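Bartonella effector protein (Bep) substrate of VirB T4SS (Bartonella clarridgeiae, PDB 4XI8) is a type IV secretion effector whose Fic domain, the part crystallised, may transfer AMP from ATP to threonine or tyrosine residues of target proteins. Local coordinates at residues 40-45 and 68-73; 53-58 and 156-161; 80-85 and 95-100; 175-180 and 197-202. One frame throughout, in Å; residues are numbered along the deposited sequence.

Contact 1 of 4, residues 40-45 and 68-73; sequences YDLLQA and QRLYEK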
loop_
_atom_site.group_PDB
_atom_site.type_symbol
_atom_site.label_atom_id
_atom_site.label_comp_id
_atom_site.label_asym_id
_atom_site.label_seq_id
_atom_site.Cartn_x
_atom_site.Cartn_y
_atom_site.Cartn_z
ATOM N N TYR A 40 9.967 8.580 14.704
ATOM C CA TYR A 40 10.575 7.579 15.573
ATOM C C TYR A 40 10.043 7.688 16.998
ATOM O O TYR A 40 9.703 6.682 17.622
ATOM C CB TYR A 40 12.100 7.712 15.565
ATOM C CG TYR A 40 12.800 6.732 16.481
ATOM C CD1 TYR A 40 12.963 5.403 16.109
ATOM C CD2 TYR A 40 13.300 7.134 17.712
ATOM C CE1 TYR A 40 13.601 4.502 16.939
ATOM C CE2 TYR A 40 13.941 6.238 18.550
ATOM C CZ TYR A 40 14.088 4.925 18.158
ATOM O OH TYR A 40 14.725 4.029 18.986
ATOM N N ASP A 41 9.974 8.914 17.509
ATOM C CA ASP A 41 9.471 9.152 18.858
ATOM C C ASP A 41 7.972 8.891 18.935
ATOM O O ASP A 41 7.462 8.453 19.967
ATOM C CB ASP A 41 9.771 10.586 19.301
ATOM C CG ASP A 41 11.234 10.803 19.631
ATOM O OD1 ASP A 41 11.973 9.805 19.760
ATOM O OD2 ASP A 41 11.644 11.976 19.768
ATOM N N LEU A 42 7.275 9.167 17.839
ATOM C CA LEU A 42 5.839 8.941 17.764
ATOM C C LEU A 42 5.507 7.452 17.803
ATOM O O LEU A 42 4.542 7.038 18.443
ATOM C CB LEU A 42 5.269 9.574 16.495
ATOM C CG LEU A 42 3.749 9.656 16.364
ATOM C CD1 LEU A 42 3.167 10.547 17.447
ATOM C CD2 LEU A 42 3.380 10.171 14.989
ATOM N N LEU A 43 6.318 6.652 17.116
ATOM C CA LEU A 43 6.122 5.207 17.077
ATOM C C LEU A 43 6.403 4.578 18.437
ATOM O O LEU A 43 5.712 3.647 18.856
ATOM C CB LEU A 43 7.011 4.569 16.007
ATOM C CG LEU A 43 6.904 3.050 15.861
ATOM C CD1 LEU A 43 5.465 2.637 15.589
ATOM C CD2 LEU A 43 7.827 2.545 14.763
ATOM N N GLN A 44 7.420 5.091 19.119
ATOM C CA GLN A 44 7.772 4.612 20.449
ATOM C C GLN A 44 6.657 4.926 21.438
ATOM O O GLN A 44 6.330 4.114 22.303
ATOM C CB GLN A 44 9.086 5.244 20.916
ATOM C CG GLN A 44 9.508 4.857 22.325
ATOM C CD GLN A 44 9.945 3.410 22.432
ATOM O OE1 GLN A 44 10.238 2.761 21.428
ATOM N NE2 GLN A 44 9.988 2.895 23.654
ATOM N N ALA A 45 6.078 6.114 21.297
ATOM C CA ALA A 45 5.007 6.562 22.176
ATOM C C ALA A 45 3.745 5.722 22.008
ATOM O O ALA A 45 3.070 5.401 22.987
ATOM C CB ALA A 45 4.702 8.027 21.922
ATOM N N GLN A 68 -0.119 14.411 24.763
ATOM C CA GLN A 68 1.077 14.618 25.568
ATOM C C GLN A 68 2.064 13.475 25.387
ATOM O O GLN A 68 3.227 13.697 25.067
ATOM C CB GLN A 68 0.722 14.751 27.049
ATOM C CG GLN A 68 1.934 14.954 27.943
ATOM C CD GLN A 68 1.656 14.601 29.389
ATOM O OE1 GLN A 68 0.591 14.908 29.924
ATOM N NE2 GLN A 68 2.615 13.942 30.030
ATOM N N ARG A 69 1.581 12.252 25.580
ATOM C CA ARG A 69 2.428 11.066 25.514
ATOM C C ARG A 69 3.079 10.909 24.141
ATOM O O ARG A 69 4.191 10.392 24.027
ATOM C CB ARG A 69 1.616 9.817 25.862
ATOM C CG ARG A 69 2.460 8.634 26.306
ATOM C CD ARG A 69 3.295 8.981 27.530
ATOM N NE ARG A 69 2.474 9.182 28.722
ATOM C CZ ARG A 69 2.964 9.462 29.925
ATOM N NH1 ARG A 69 4.274 9.576 30.099
ATOM N NH2 ARG A 69 2.147 9.630 30.957
ATOM N N LEU A 70 2.386 11.366 23.103
ATOM C CA LEU A 70 2.873 11.228 21.736
ATOM C C LEU A 70 3.959 12.245 21.390
ATOM O O LEU A 70 4.898 11.929 20.660
ATOM C CB LEU A 70 1.716 11.357 20.741
ATOM C CG LEU A 70 0.739 10.182 20.641
ATOM C CD1 LEU A 70 -0.298 10.441 19.562
ATOM C CD2 LEU A 70 1.479 8.881 20.373
ATOM N N TYR A 71 3.831 13.465 21.903
ATOM C CA TYR A 71 4.717 14.548 21.485
ATOM C C TYR A 71 5.490 15.227 22.618
ATOM O O TYR A 71 6.029 16.314 22.421
ATOM C CB TYR A 71 3.914 15.612 20.726
ATOM C CG TYR A 71 3.203 15.099 19.492
ATOM C CD1 TYR A 71 3.874 14.972 18.282
ATOM C CD2 TYR A 71 1.859 14.751 19.535
ATOM C CE1 TYR A 71 3.229 14.504 17.152
ATOM C CE2 TYR A 71 1.205 14.283 18.409
ATOM C CZ TYR A 71 1.895 14.163 17.222
ATOM O OH TYR A 71 1.248 13.697 16.098
ATOM N N GLU A 72 5.559 14.604 23.792
ATOM C CA GLU A 72 6.240 15.239 24.922
ATOM C C GLU A 72 7.750 15.292 24.725
ATOM O O GLU A 72 8.421 16.168 25.266
ATOM C CB GLU A 72 5.907 14.524 26.236
ATOM C CG GLU A 72 6.518 13.145 26.395
ATOM C CD GLU A 72 6.090 12.475 27.687
ATOM O OE1 GLU A 72 6.332 11.259 27.838
ATOM O OE2 GLU A 72 5.511 13.167 28.551
ATOM N N LYS A 73 8.279 14.356 23.947
ATOM C CA LYS A 73 9.705 14.324 23.648
ATOM C C LYS A 73 10.004 15.217 22.455
ATOM O O LYS A 73 11.160 15.517 22.162
ATOM C CB LYS A 73 10.176 12.895 23.374
ATOM C CG LYS A 73 10.620 12.136 24.613
ATOM C CD LYS A 73 11.198 10.780 24.248
ATOM C CE LYS A 73 12.649 10.664 24.685
ATOM N NZ LYS A 73 13.499 11.721 24.067
#

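Contact 2 of 4, residues 53-58 and 156-161; sequences PLPEKF and FEQIAE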
loop_
_atom_site.group_PDB
_atom_site.type_symbol
_atom_site.label_atom_id
_atom_site.label_comp_id
_atom_site.label_asym_id
_atom_site.label_seq_id
_atom_site.Cartn_x
_atom_site.Cartn_y
_atom_site.Cartn_z
ATOM N N PRO A 53 -3.258 -0.080 30.413
ATOM C CA PRO A 53 -4.667 -0.449 30.232
ATOM C C PRO A 53 -5.560 0.733 29.864
ATOM O O PRO A 53 -5.181 1.889 30.062
ATOM C CB PRO A 53 -5.065 -1.011 31.605
ATOM C CG PRO A 53 -3.776 -1.261 32.328
ATOM C CD PRO A 53 -2.827 -0.237 31.810
ATOM N N LEU A 54 -6.739 0.428 29.330
ATOM C CA LEU A 54 -7.703 1.448 28.935
ATOM C C LEU A 54 -8.235 2.189 30.157
ATOM O O LEU A 54 -8.384 1.598 31.227
ATOM C CB LEU A 54 -8.861 0.817 28.157
ATOM C CG LEU A 54 -8.514 0.104 26.849
ATOM C CD1 LEU A 54 -9.775 -0.407 26.170
ATOM C CD2 LEU A 54 -7.740 1.028 25.921
ATOM N N PRO A 55 -8.522 3.489 30.002
ATOM C CA PRO A 55 -9.040 4.287 31.117
ATOM C C PRO A 55 -10.492 3.957 31.441
ATOM O O PRO A 55 -11.187 3.357 30.622
ATOM C CB PRO A 55 -8.910 5.722 30.604
ATOM C CG PRO A 55 -9.044 5.591 29.130
ATOM C CD PRO A 55 -8.368 4.293 28.776
ATOM N N GLU A 56 -10.937 4.351 32.629
ATOM C CA GLU A 56 -12.308 4.097 33.052
ATOM C C GLU A 56 -13.260 5.111 32.428
ATOM O O GLU A 56 -14.425 4.808 32.173
ATOM C CB GLU A 56 -12.417 4.138 34.578
ATOM N N LYS A 57 -12.755 6.316 32.184
ATOM C CA LYS A 57 -13.565 7.374 31.593
ATOM C C LYS A 57 -12.828 8.077 30.459
ATOM O O LYS A 57 -11.652 8.419 30.583
ATOM C CB LYS A 57 -13.970 8.393 32.661
ATOM N N PHE A 58 -13.531 8.285 29.349
ATOM C CA PHE A 58 -12.973 8.996 28.206
ATOM C C PHE A 58 -13.465 10.439 28.168
ATOM O O PHE A 58 -14.657 10.692 27.999
ATOM C CB PHE A 58 -13.329 8.284 26.900
ATOM C CG PHE A 58 -12.663 6.949 26.737
ATOM C CD1 PHE A 58 -11.412 6.853 26.146
ATOM C CD2 PHE A 58 -13.285 5.791 27.169
ATOM C CE1 PHE A 58 -10.796 5.625 25.991
ATOM C CE2 PHE A 58 -12.674 4.560 27.017
ATOM C CZ PHE A 58 -11.428 4.477 26.429
ATOM N N PHE A 156 -10.513 7.244 19.487
ATOM C CA PHE A 156 -11.731 6.521 19.136
ATOM C C PHE A 156 -11.491 5.018 19.003
ATOM O O PHE A 156 -12.425 4.226 19.124
ATOM C CB PHE A 156 -12.329 7.079 17.844
ATOM C CG PHE A 156 -12.995 8.415 18.018
ATOM C CD1 PHE A 156 -14.280 8.500 18.526
ATOM C CD2 PHE A 156 -12.335 9.583 17.677
ATOM C CE1 PHE A 156 -14.896 9.727 18.691
ATOM C CE2 PHE A 156 -12.945 10.813 17.840
ATOM C CZ PHE A 156 -14.228 10.885 18.347
ATOM N N GLU A 157 -10.246 4.628 18.749
ATOM C CA GLU A 157 -9.893 3.213 18.711
ATOM C C GLU A 157 -10.017 2.592 20.098
ATOM O O GLU A 157 -10.466 1.455 20.241
ATOM C CB GLU A 157 -8.477 3.013 18.167
ATOM C CG GLU A 157 -8.386 3.029 16.649
ATOM C CD GLU A 157 -6.959 2.924 16.147
ATOM O OE1 GLU A 157 -6.771 2.650 14.943
ATOM O OE2 GLU A 157 -6.027 3.120 16.955
ATOM N N GLN A 158 -9.616 3.346 21.116
ATOM C CA GLN A 158 -9.705 2.879 22.495
ATOM C C GLN A 158 -11.135 2.957 23.019
ATOM O O GLN A 158 -11.563 2.105 23.798
ATOM C CB GLN A 158 -8.768 3.684 23.397
ATOM C CG GLN A 158 -7.292 3.501 23.080
ATOM C CD GLN A 158 -6.393 4.207 24.075
ATOM O OE1 GLN A 158 -6.848 5.037 24.860
ATOM N NE2 GLN A 158 -5.108 3.874 24.050
ATOM N N ILE A 159 -11.866 3.985 22.596
ATOM C CA ILE A 159 -13.275 4.120 22.954
ATOM C C ILE A 159 -14.084 2.944 22.421
ATOM O O ILE A 159 -14.904 2.365 23.135
ATOM C CB ILE A 159 -13.876 5.436 22.416
ATOM C CG1 ILE A 159 -13.347 6.629 23.212
ATOM C CG2 ILE A 159 -15.396 5.410 22.494
ATOM C CD1 ILE A 159 -13.970 7.947 22.814
ATOM N N ALA A 160 -13.831 2.589 21.165
ATOM C CA ALA A 160 -14.537 1.487 20.522
ATOM C C ALA A 160 -14.247 0.157 21.205
ATOM O O ALA A 160 -15.167 -0.594 21.529
ATOM C CB ALA A 160 -14.166 1.414 19.050
ATOM N N GLU A 161 -12.965 -0.125 21.424
ATOM C CA GLU A 161 -12.540 -1.376 22.043
ATOM C C GLU A 161 -13.175 -1.578 23.417
ATOM O O GLU A 161 -13.478 -2.703 23.812
ATOM C CB GLU A 161 -11.014 -1.419 22.161
ATOM C CG GLU A 161 -10.460 -2.796 22.488
ATOM C CD GLU A 161 -8.964 -2.781 22.723
ATOM O OE1 GLU A 161 -8.338 -1.721 22.510
ATOM O OE2 GLU A 161 -8.414 -3.829 23.121
#

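Contact 3 of 4, residues 80-85 and 95-100; sequences CTCDTP and KVPINN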
loop_
_atom_site.group_PDB
_atom_site.type_symbol
_atom_site.label_atom_id
_atom_site.label_comp_id
_atom_site.label_asym_id
_atom_site.label_seq_id
_atom_site.Cartn_x
_atom_site.Cartn_y
_atom_site.Cartn_z
ATOM N N CYS A 80 -0.962 20.456 25.457
ATOM C CA CYS A 80 -1.613 21.759 25.460
ATOM C C CYS A 80 -2.460 21.995 24.212
ATOM O O CYS A 80 -2.039 21.689 23.096
ATOM C CB CYS A 80 -0.565 22.865 25.587
ATOM S SG CYS A 80 0.482 22.736 27.054
ATOM N N THR A 81 -3.659 22.535 24.410
ATOM C CA THR A 81 -4.517 22.932 23.298
ATOM C C THR A 81 -4.199 24.368 22.886
ATOM O O THR A 81 -3.665 25.142 23.681
ATOM C CB THR A 81 -6.012 22.808 23.654
ATOM O OG1 THR A 81 -6.270 23.490 24.888
ATOM C CG2 THR A 81 -6.403 21.347 23.804
ATOM N N CYS A 82 -4.526 24.724 21.646
ATOM C CA CYS A 82 -4.158 26.033 21.111
ATOM C C CYS A 82 -5.195 27.114 21.414
ATOM O O CYS A 82 -5.150 28.201 20.838
ATOM C CB CYS A 82 -3.931 25.946 19.600
ATOM S SG CYS A 82 -5.407 25.564 18.631
ATOM N N ASP A 83 -6.123 26.815 22.318
ATOM C CA ASP A 83 -7.122 27.794 22.734
ATOM C C ASP A 83 -6.543 28.730 23.791
ATOM O O ASP A 83 -7.168 29.718 24.176
ATOM C CB ASP A 83 -8.374 27.097 23.269
ATOM C CG ASP A 83 -8.105 26.302 24.530
ATOM O OD1 ASP A 83 -6.975 25.792 24.683
ATOM O OD2 ASP A 83 -9.024 26.184 25.368
ATOM N N THR A 84 -5.338 28.405 24.250
ATOM C CA THR A 84 -4.647 29.188 25.266
ATOM C C THR A 84 -3.210 29.441 24.821
ATOM O O THR A 84 -2.534 28.521 24.359
ATOM C CB THR A 84 -4.664 28.463 26.633
ATOM O OG1 THR A 84 -6.003 28.436 27.143
ATOM C CG2 THR A 84 -3.760 29.156 27.642
ATOM N N PRO A 85 -2.740 30.694 24.947
ATOM C CA PRO A 85 -1.387 31.061 24.513
ATOM C C PRO A 85 -0.296 30.256 25.213
ATOM O O PRO A 85 -0.289 30.156 26.440
ATOM C CB PRO A 85 -1.288 32.543 24.886
ATOM C CG PRO A 85 -2.696 33.019 24.923
ATOM C CD PRO A 85 -3.494 31.863 25.438
ATOM N N LYS A 95 -0.015 32.652 19.422
ATOM C CA LYS A 95 -1.261 33.383 19.244
ATOM C C LYS A 95 -2.425 32.400 19.205
ATOM O O LYS A 95 -2.232 31.209 18.959
ATOM C CB LYS A 95 -1.221 34.228 17.970
ATOM C CG LYS A 95 -0.202 35.357 17.999
ATOM C CD LYS A 95 -0.238 36.160 16.708
ATOM C CE LYS A 95 0.751 37.315 16.745
ATOM N NZ LYS A 95 2.157 36.840 16.872
ATOM N N VAL A 96 -3.629 32.902 19.445
ATOM C CA VAL A 96 -4.811 32.051 19.499
ATOM C C VAL A 96 -5.749 32.355 18.339
ATOM O O VAL A 96 -6.092 33.513 18.102
ATOM C CB VAL A 96 -5.568 32.227 20.831
ATOM C CG1 VAL A 96 -6.870 31.438 20.820
ATOM C CG2 VAL A 96 -4.689 31.803 21.996
ATOM N N PRO A 97 -6.162 31.307 17.606
ATOM C CA PRO A 97 -7.111 31.465 16.500
ATOM C C PRO A 97 -8.414 32.101 16.965
ATOM O O PRO A 97 -9.026 31.629 17.923
ATOM C CB PRO A 97 -7.343 30.025 16.029
ATOM C CG PRO A 97 -6.115 29.292 16.445
ATOM C CD PRO A 97 -5.703 29.915 17.745
ATOM N N ILE A 98 -8.822 33.168 16.288
ATOM C CA ILE A 98 -10.031 33.890 16.656
ATOM C C ILE A 98 -11.271 33.031 16.406
ATOM O O ILE A 98 -11.368 32.347 15.385
ATOM C CB ILE A 98 -10.132 35.232 15.886
ATOM C CG1 ILE A 98 -11.367 36.024 16.323
ATOM C CG2 ILE A 98 -10.122 35.003 14.378
ATOM C CD1 ILE A 98 -11.468 37.392 15.684
ATOM N N ASN A 99 -12.198 33.052 17.364
ATOM C CA ASN A 99 -13.452 32.307 17.272
ATOM C C ASN A 99 -13.223 30.807 17.100
ATOM O O ASN A 99 -13.923 30.145 16.334
ATOM C CB ASN A 99 -14.309 32.842 16.120
ATOM C CG ASN A 99 -14.451 34.353 16.151
ATOM O OD1 ASN A 99 -14.424 34.970 17.215
ATOM N ND2 ASN A 99 -14.599 34.956 14.976
ATOM N N ASN A 100 -12.236 30.280 17.822
ATOM C CA ASN A 100 -11.846 28.877 17.701
ATOM C C ASN A 100 -12.923 27.885 18.148
ATOM O O ASN A 100 -13.030 26.795 17.584
ATOM C CB ASN A 100 -10.555 28.625 18.487
ATOM C CG ASN A 100 -10.692 28.953 19.963
ATOM O OD1 ASN A 100 -11.425 28.287 20.697
ATOM N ND2 ASN A 100 -9.980 29.981 20.405
#

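Contact 4 of 4, residues 175-180 and 197-202; sequences KRMQFA and TPMLHL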
loop_
_atom_site.group_PDB
_atom_site.type_symbol
_atom_site.label_atom_id
_atom_site.label_comp_id
_atom_site.label_asym_id
_atom_site.label_seq_id
_atom_site.Cartn_x
_atom_site.Cartn_y
_atom_site.Cartn_z
ATOM N N LYS A 175 -8.228 10.229 0.924
ATOM C CA LYS A 175 -9.223 10.969 0.156
ATOM C C LYS A 175 -10.637 10.750 0.691
ATOM O O LYS A 175 -11.454 11.671 0.691
ATOM C CB LYS A 175 -9.156 10.575 -1.321
ATOM N N ARG A 176 -10.921 9.532 1.144
ATOM C CA ARG A 176 -12.244 9.208 1.667
ATOM C C ARG A 176 -12.532 9.957 2.962
ATOM O O ARG A 176 -13.623 10.498 3.148
ATOM C CB ARG A 176 -12.383 7.704 1.908
ATOM C CG ARG A 176 -13.756 7.299 2.425
ATOM C CD ARG A 176 -13.859 5.801 2.654
ATOM N NE ARG A 176 -15.187 5.416 3.124
ATOM C CZ ARG A 176 -15.554 4.167 3.387
ATOM N NH1 ARG A 176 -14.691 3.173 3.228
ATOM N NH2 ARG A 176 -16.784 3.909 3.809
ATOM N N MET A 177 -11.549 9.982 3.856
ATOM C CA MET A 177 -11.688 10.691 5.121
ATOM C C MET A 177 -11.819 12.192 4.891
ATOM O O MET A 177 -12.600 12.866 5.561
ATOM C CB MET A 177 -10.499 10.396 6.038
ATOM C CG MET A 177 -10.543 11.140 7.361
ATOM S SD MET A 177 -11.748 10.447 8.510
ATOM C CE MET A 177 -11.083 8.801 8.747
ATOM N N GLN A 178 -11.056 12.706 3.930
ATOM C CA GLN A 178 -11.078 14.129 3.610
ATOM C C GLN A 178 -12.448 14.565 3.102
ATOM O O GLN A 178 -12.932 15.644 3.444
ATOM C CB GLN A 178 -10.003 14.462 2.575
ATOM N N PHE A 179 -13.068 13.724 2.281
ATOM C CA PHE A 179 -14.391 14.023 1.748
ATOM C C PHE A 179 -15.470 13.911 2.819
ATOM O O PHE A 179 -16.395 14.720 2.865
ATOM C CB PHE A 179 -14.729 13.094 0.581
ATOM C CG PHE A 179 -16.132 13.256 0.072
ATOM C CD1 PHE A 179 -16.511 14.404 -0.603
ATOM C CD2 PHE A 179 -17.076 12.264 0.279
ATOM C CE1 PHE A 179 -17.802 14.558 -1.068
ATOM C CE2 PHE A 179 -18.369 12.411 -0.184
ATOM C CZ PHE A 179 -18.732 13.561 -0.858
ATOM N N ALA A 180 -15.345 12.904 3.677
ATOM C CA ALA A 180 -16.311 12.679 4.747
ATOM C C ALA A 180 -16.341 13.845 5.728
ATOM O O ALA A 180 -17.406 14.240 6.203
ATOM C CB ALA A 180 -15.997 11.381 5.477
ATOM N N THR A 197 -23.949 11.782 6.172
ATOM C CA THR A 197 -24.121 10.489 5.511
ATOM C C THR A 197 -22.797 9.831 5.078
ATOM O O THR A 197 -22.630 8.625 5.268
ATOM C CB THR A 197 -25.051 10.612 4.280
ATOM O OG1 THR A 197 -26.272 11.257 4.661
ATOM C CG2 THR A 197 -25.364 9.241 3.704
ATOM N N PRO A 198 -21.856 10.602 4.492
ATOM C CA PRO A 198 -20.578 9.950 4.175
ATOM C C PRO A 198 -19.823 9.479 5.417
ATOM O O PRO A 198 -19.136 8.458 5.361
ATOM C CB PRO A 198 -19.792 11.048 3.451
ATOM C CG PRO A 198 -20.833 11.942 2.891
ATOM C CD PRO A 198 -21.914 11.964 3.926
ATOM N N MET A 199 -19.947 10.213 6.518
ATOM C CA MET A 199 -19.298 9.830 7.768
ATOM C C MET A 199 -19.910 8.564 8.351
ATOM O O MET A 199 -19.198 7.702 8.866
ATOM C CB MET A 199 -19.378 10.966 8.787
ATOM C CG MET A 199 -18.125 11.814 8.848
ATOM S SD MET A 199 -16.691 10.840 9.346
ATOM C CE MET A 199 -15.384 12.034 9.103
ATOM N N LEU A 200 -21.234 8.462 8.274
ATOM C CA LEU A 200 -21.938 7.272 8.737
ATOM C C LEU A 200 -21.505 6.046 7.941
ATOM O O LEU A 200 -21.283 4.975 8.505
ATOM C CB LEU A 200 -23.451 7.465 8.631
ATOM C CG LEU A 200 -24.067 8.514 9.559
ATOM C CD1 LEU A 200 -25.554 8.672 9.279
ATOM C CD2 LEU A 200 -23.829 8.150 11.018
ATOM N N HIS A 201 -21.390 6.214 6.627
ATOM C CA HIS A 201 -20.939 5.142 5.746
ATOM C C HIS A 201 -19.520 4.692 6.073
ATOM O O HIS A 201 -19.203 3.505 5.988
ATOM C CB HIS A 201 -21.014 5.588 4.284
ATOM C CG HIS A 201 -22.408 5.731 3.765
ATOM N ND1 HIS A 201 -22.688 6.201 2.499
ATOM C CD2 HIS A 201 -23.607 5.464 4.339
ATOM C CE1 HIS A 201 -23.996 6.218 2.317
ATOM N NE2 HIS A 201 -24.576 5.777 3.416
ATOM N N LEU A 202 -18.672 5.645 6.445
ATOM C CA LEU A 202 -17.284 5.346 6.777
ATOM C C LEU A 202 -17.198 4.436 7.997
ATOM O O LEU A 202 -16.659 3.334 7.922
ATOM C CB LEU A 202 -16.503 6.643 7.020
ATOM C CG LEU A 202 -14.972 6.592 7.087
ATOM C CD1 LEU A 202 -14.388 7.910 6.607
ATOM C CD2 LEU A 202 -14.477 6.282 8.493
#

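Contact 1 of 4, residues 40-45 and 68-73
L42 and A45 on helix 32-51 pack against L70 and Y71 of segment 68-73, an apolar helix-helix seam that joins helix 32-51 to helix 60-71. L42 does most of the reaching. Its CG stands anti to the backbone N (chi1 -169°), which swings CD1 across into the angle between L70 and Y71. CD1 lies 3.7 Å from L70 CB. The same methyl sits over a face of the Y71 ring, 4.2 Å from its centroid and 27° off the normal, a CH-pi contact placed toward the phenol end. One turn further along, the small A45 lets the backbones close in, its CA 5.1 Å from that of L70. A45 CB meets L70 CD2 at 3.7 Å, and the same CB faces the carbonyl of R69.

The solvent side is polar and looser. D41 and K73 cross at about a right angle, D41 OD2 being 4.0 Å from K73 CB. The charges do not touch: D41 OD2 and K73 NZ are 4.7 Å apart, an attraction that is probably modest. Y27 links them, its hydroxyl hydrogen-bonded to D41 OD2 and weakly to K73 NZ. R69 leads its guanidinium away from 40-45, though its side chain touches L49 of the same helix, and forms a salt bridge with E72, R69 NH1 to E72 OE1 at 3.5 Å.

Beneath the seam runs helix 148-162, where Y150 touches L42 and Y71, and V151 and I154 touch L70; from the other side of helix 32-51, Y40 stacks on H201 of a second subunit.

Contact 2 of 4, residues 53-58 and 156-161
F58 and I159 make the aromatic part of this contact. The CG1 methylene of I159 lies 3.5 Å above the F58 ring plane, displaced toward the rim on the CG and CD1 side. It counts as a CH-pi contact, 21° off the ring normal. P55 CG covers the opposite face at 3.6 Å, so loop and helix sandwich the ring. With its CG anti to the carbonyl carbon (chi1 -68°), F58 points its far end at the helix backbone, and CZ comes 3.5 Å from Q158 O.

Apolar packing continues at L54, whose CD2 rests on the stem of Q158, 3.8 Å from CG. Q158 CB touches both L54 CD2 and F58 CE1, each at 3.8 Å. L54 CD1 lies 3.9 Å from Q158 O and, more loosely, near E161 OE1.

Polar chemistry contributes little between the segments, which share no hydrogen bond. The extended Q158 chain carries its amide away past the CE1 rim of the F58 ring, the two planes 63° apart, and OE1 is hydrogen-bonded to Y62 OH.

This is plain loop-on-helix packing in the helical Fic fold: residues 53-58 connect helix 32-51 to helix 60-71 and lie against one flank of helix 148-162, which follows the loop that probably corresponds to the Fic motif. That helix turns another flank to helix 124-140, where F156 meets F135 edge-to-face and packs on V131 and V134.

Contact 3 of 4, residues 80-85 and 95-100
V96 and P97 are the residues that tie 95-100 to C82, D83 and P85. The segment begins with K95, whose CA lies 5.8 Å from P85 CA. K95 itself directs its side chain off the contact; its backbone is hydrogen-bonded to Y13. V96 then turns inward and divides its two methyls between different partners. CG2 packs on the pyrrolidine of P85, 3.6 Å from CD. CG1, anti to the backbone N (chi1 174°), instead faces carbonyl oxygens, lying 3.7 Å from C82 O and almost as near D83 O.

P97 continues along the same carbonyl, with CD 3.6 Å from C82 O, while its CG approaches C82 SG more loosely at 4.4 Å. It also opens a type II beta turn that runs to N100 and bends the chain back toward D83. The turn is braced by a side chain: N100 ND2 donates to P97 O at 3.1 Å, close to the direction in which that carbonyl points and near the amide plane. The other end of the amide is used as well, since N100 OD1 accepts from I102 N at the start of helix 102-115. That oxygen also approaches D83 CB, at 4.2 Å. Both ends of the N100 amide are thereby engaged, which fixes its rotation.

The two arms run roughly antiparallel, valine and proline side chains of one packing on the carbonyls and proline of the other with no hydrogen bond between them. C82 is backbone-bonded to P143, in the loop between helices 124-140 and 148-162. Such a paired excursion between helices, lying beside that loop, is consistent with the flap of Fic domains, which typically borders the active site and positions the target segment.

Contact 4 of 4, residues 175-180 and 197-202
L202 fits into the groove made by R176, M177 and A180. Its CD1 lies 4.0 Å from A180 CB and equally near the methyl of M177, whose side chain bends back at chi2 and chi3 to meet it. A180 is where the helices come closest, its CA 5.1 Å from that of P198. With only a methyl to place, A180 lets M199 fold over it: M199 CE lies 3.7 Å from A180 CB, and M199 CG faces the A180 carbonyl. This is a helix-helix packing inside the Fido region, the two segments running roughly antiparallel at 141° with axes 9.2 Å apart.

R176 closes one side. Fully extended from CG to NE, it crosses L202 so that the leucine CG sits over one guanidinium face, 4.1 Å from NE. R176 NH2 is 3.3 Å from H201 O, near the guanidinium plane, but the angle is too poor for a hydrogen bond; the charge is met by a salt bridge to D205. At another edge F179 CE2 touches P198 CG at 4.0 Å. M177 and M199 both continue onto F135 of helix 124-140, while H201 stacks on Y40 of a third subunit.

How the contacts relate
Contact 4 is the most buried and contact 3 lies at the surface, with contacts 1 and 2 in between. Contacts 1 and 2 share a support: helix 148-162 supplies a segment to contact 2 and underlies the seam of contact 1, though their nearest atoms are about 8 Å apart. Contacts 1 and 4 pack helix on helix through leucine and alanine, contact 2 sets a loop on a helix around an aromatic ring, and contact 3 pairs two loops through proline, valine and carbonyls. None has a hydrogen bond across it. Contacts 1 and 4 are about 28 Å apart by centres within a chain, but Y40 beside contact 1 stacks on H201 of contact 4 in another subunit.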